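Local coordinates for protein nitrite reductase (PDB 2DV6) that probably reduces nitrite to nitric oxide during denitrification, using copper centres and electrons delivered by a cytochrome c, at residues T163-L168 with E206-N211. Residues are numbered along the deposited sequence; the frame is centred on the assembly and turned at random.
Sequences TVRIDL and ELHLKN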
ATOM      1  N   THR A 163      59.305 -22.672  16.213  1.00 39.21           N
ATOM      2  CA  THR A 163      57.947 -23.167  16.025  1.00 38.07           C
ATOM      3  C   THR A 163      57.055 -22.742  17.180  1.00 37.57           C
ATOM      4  O   THR A 163      57.335 -23.068  18.322  1.00 36.63           O
ATOM      5  CB  THR A 163      57.887 -24.711  15.870  1.00 38.03           C
ATOM      6  OG1 THR A 163      58.636 -25.084  14.723  1.00 38.25           O
ATOM      7  CG2 THR A 163      56.424 -25.227  15.708  1.00 36.68           C
ATOM      8  N   VAL A 164      55.980 -22.026  16.854  1.00 36.68           N
ATOM      9  CA  VAL A 164      55.059 -21.474  17.847  1.00 35.96           C
ATOM     10  C   VAL A 164      53.691 -22.186  17.731  1.00 35.58           C
ATOM     11  O   VAL A 164      53.127 -22.230  16.636  1.00 36.64           O
ATOM     12  CB  VAL A 164      54.892 -19.932  17.607  1.00 36.06           C
ATOM     13  CG1 VAL A 164      53.832 -19.306  18.529  1.00 35.96           C
ATOM     14  CG2 VAL A 164      56.234 -19.217  17.798  1.00 35.64           C
ATOM     15  N   ARG A 165      53.186 -22.752  18.836  1.00 34.23           N
ATOM     16  CA  ARG A 165      51.864 -23.412  18.863  1.00 33.58           C
ATOM     17  C   ARG A 165      50.809 -22.361  19.174  1.00 32.35           C
ATOM     18  O   ARG A 165      50.899 -21.670  20.192  1.00 32.19           O
ATOM     19  CB  ARG A 165      51.756 -24.500  19.948  1.00 33.92           C
ATOM     20  CG  ARG A 165      50.723 -25.599  19.628  1.00 36.68           C
ATOM     21  CD  ARG A 165      49.657 -25.979  20.735  1.00 38.81           C
ATOM     22  NE  ARG A 165      49.521 -27.442  20.724  1.00 41.81           N
ATOM     23  CZ  ARG A 165      48.421 -28.198  20.811  1.00 40.89           C
ATOM     24  NH1 ARG A 165      47.198 -27.705  20.923  1.00 40.34           N
ATOM     25  NH2 ARG A 165      48.579 -29.513  20.773  1.00 42.55           N
ATOM     26  N   ILE A 166      49.814 -22.256  18.300  1.00 30.80           N
ATOM     27  CA  ILE A 166      48.654 -21.437  18.579  1.00 28.85           C
ATOM     28  C   ILE A 166      47.414 -22.296  18.643  1.00 29.13           C
ATOM     29  O   ILE A 166      47.188 -23.173  17.795  1.00 28.76           O
ATOM     30  CB  ILE A 166      48.494 -20.301  17.533  1.00 28.40           C
ATOM     31  CG1 ILE A 166      49.690 -19.361  17.628  1.00 27.27           C
ATOM     32  CG2 ILE A 166      47.175 -19.541  17.750  1.00 26.45           C
ATOM     33  CD1 ILE A 166      49.822 -18.379  16.441  1.00 31.32           C
ATOM     34  N   ASP A 167      46.609 -22.030  19.663  1.00 29.23           N
ATOM     35  CA  ASP A 167      45.283 -22.613  19.810  1.00 28.31           C
ATOM     36  C   ASP A 167      44.203 -21.565  19.553  1.00 28.04           C
ATOM     37  O   ASP A 167      44.283 -20.450  20.091  1.00 27.79           O
ATOM     38  CB  ASP A 167      45.114 -23.133  21.232  1.00 29.52           C
ATOM     39  CG  ASP A 167      45.864 -24.454  21.464  1.00 32.67           C
ATOM     40  OD1 ASP A 167      45.282 -25.543  21.162  1.00 33.44           O
ATOM     41  OD2 ASP A 167      47.008 -24.391  21.975  1.00 33.69           O
ATOM     42  N   LEU A 168      43.208 -21.932  18.735  1.00 26.60           N
ATOM     43  CA  LEU A 168      41.989 -21.142  18.533  1.00 24.83           C
ATOM     44  C   LEU A 168      40.823 -22.061  18.696  1.00 24.67           C
ATOM     45  O   LEU A 168      40.869 -23.240  18.284  1.00 24.30           O
ATOM     46  CB  LEU A 168      41.955 -20.539  17.137  1.00 24.58           C
ATOM     47  CG  LEU A 168      43.006 -19.479  16.787  1.00 24.72           C
ATOM     48  CD1 LEU A 168      42.826 -19.079  15.337  1.00 23.31           C
ATOM     49  CD2 LEU A 168      42.844 -18.297  17.718  1.00 23.64           C
ATOM     50  N   GLU A 206      52.183 -23.456  14.330  1.00 26.41           N
ATOM     51  CA  GLU A 206      51.437 -24.680  14.319  1.00 26.29           C
ATOM     52  C   GLU A 206      50.095 -24.350  14.931  1.00 25.81           C
ATOM     53  O   GLU A 206      49.983 -24.131  16.128  1.00 25.81           O
ATOM     54  CB  GLU A 206      52.155 -25.774  15.105  1.00 27.07           C
ATOM     55  CG  GLU A 206      51.430 -27.098  15.085  1.00 29.74           C
ATOM     56  CD  GLU A 206      52.120 -28.153  15.969  1.00 31.95           C
ATOM     57  OE1 GLU A 206      51.527 -28.543  16.999  1.00 31.84           O
ATOM     58  OE2 GLU A 206      53.253 -28.573  15.633  1.00 33.39           O
ATOM     59  N   LEU A 207      49.073 -24.298  14.092  1.00 25.94           N
ATOM     60  CA  LEU A 207      47.754 -23.882  14.542  1.00 25.24           C
ATOM     61  C   LEU A 207      46.877 -25.076  14.896  1.00 25.24           C
ATOM     62  O   LEU A 207      46.679 -25.968  14.082  1.00 26.04           O
ATOM     63  CB  LEU A 207      47.080 -23.028  13.456  1.00 26.11           C
ATOM     64  CG  LEU A 207      45.683 -22.656  13.968  1.00 27.09           C
ATOM     65  CD1 LEU A 207      45.697 -21.297  14.646  1.00 28.04           C
ATOM     66  CD2 LEU A 207      44.698 -22.739  12.892  1.00 28.83           C
ATOM     67  N   HIS A 208      46.327 -25.089  16.106  1.00 24.24           N
ATOM     68  CA  HIS A 208      45.272 -26.039  16.432  1.00 24.60           C
ATOM     69  C   HIS A 208      43.952 -25.312  16.552  1.00 23.89           C
ATOM     70  O   HIS A 208      43.729 -24.532  17.493  1.00 22.83           O
ATOM     71  CB  HIS A 208      45.585 -26.822  17.721  1.00 25.43           C
ATOM     72  CG  HIS A 208      46.856 -27.610  17.636  1.00 26.09           C
ATOM     73  ND1 HIS A 208      46.881 -28.986  17.663  1.00 26.34           N
ATOM     74  CD2 HIS A 208      48.139 -27.212  17.480  1.00 26.39           C
ATOM     75  CE1 HIS A 208      48.129 -29.403  17.542  1.00 26.84           C
ATOM     76  NE2 HIS A 208      48.913 -28.348  17.433  1.00 28.41           N
ATOM     77  N   LEU A 209      43.080 -25.593  15.597  1.00 23.73           N
ATOM     78  CA  LEU A 209      41.750 -25.002  15.568  1.00 24.46           C
ATOM     79  C   LEU A 209      40.707 -25.999  16.012  1.00 24.16           C
ATOM     80  O   LEU A 209      40.485 -27.011  15.320  1.00 24.41           O
ATOM     81  CB  LEU A 209      41.400 -24.470  14.162  1.00 25.56           C
ATOM     82  CG  LEU A 209      40.135 -23.545  14.090  1.00 28.42           C
ATOM     83  CD1 LEU A 209      40.043 -22.894  12.734  1.00 29.70           C
ATOM     84  CD2 LEU A 209      38.872 -24.315  14.285  1.00 29.96           C
ATOM     85  N   LYS A 210      40.051 -25.710  17.136  1.00 23.97           N
ATOM     86  CA  LYS A 210      38.934 -26.535  17.621  1.00 25.76           C
ATOM     87  C   LYS A 210      37.577 -25.855  17.392  1.00 26.20           C
ATOM     88  O   LYS A 210      37.412 -24.666  17.685  1.00 27.73           O
ATOM     89  CB  LYS A 210      39.098 -26.850  19.108  1.00 26.05           C
ATOM     90  CG  LYS A 210      40.342 -27.715  19.444  1.00 26.69           C
ATOM     91  CD  LYS A 210      40.250 -28.289  20.881  1.00 27.39           C
ATOM     92  CE  LYS A 210      41.442 -29.182  21.238  1.00 28.11           C
ATOM     93  NZ  LYS A 210      42.712 -28.378  21.377  1.00 29.52           N
ATOM     94  N   ASN A 211      36.615 -26.582  16.838  1.00 25.82           N
ATOM     95  CA  ASN A 211      35.288 -26.029  16.657  1.00 24.86           C
ATOM     96  C   ASN A 211      34.431 -26.608  17.767  1.00 25.55           C
ATOM     97  O   ASN A 211      34.260 -27.810  17.853  1.00 24.01           O
ATOM     98  CB  ASN A 211      34.750 -26.314  15.253  1.00 22.81           C
ATOM     99  CG  ASN A 211      33.450 -25.598  14.954  1.00 23.04           C
ATOM    100  OD1 ASN A 211      32.958 -24.771  15.752  1.00 24.89           O
ATOM    101  ND2 ASN A 211      32.872 -25.895  13.798  1.00 21.03           N
TER
HETATM  102  O   HOH W   1      44.761 -30.005  20.616  1.00 41.62           O
HETATM  103  O   HOH W   2      42.960 -25.433  19.973  1.00 26.22           O
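Leu-207 CD1 lies 3.7 Å from Leu-168 CD1 and 3.9 Å from Ile-166 CG2, and these buried side chains form the tightly packed face of two parallel strands whose segment axes run 15° apart. Five backbone hydrogen bonds fix the register; one is His-208 N to Ile-166 O, 2.7 Å. On the polar face His-208 is buried beneath exposed Arg-165, whose guanidinium lies flat over the imidazole, planes 3° apart and centres 3.3 Å apart. The arginine chain gets there with CG anti to the backbone N (chi1 -154°) and bends at chi2 and chi3. Two bonds fix the ring's rotation: NE2 donates to Glu-206 OE1 in the ring plane (2.7 Å), and ND1 is hydrogen-bonded to Glu-243. The loose, solvent side is the outer rim of Arg-165, Asp-167 and Lys-210. Asp-167 OD1 takes Arg-165 NH1 in a 2.9 Å salt bridge on its syn side, whereas Lys-210 NZ makes a long one with OD1, 3.8 Å, and donates to two waters. With an alanine at His-208, Glu-206 OE1 and Glu-243 would probably lose their ring partner and the guanidinium its stacking surface. Parallel pairing next to the antiparallel strand 243-249 is characteristic of the mixed sheets of a cupredoxin beta-sandwich.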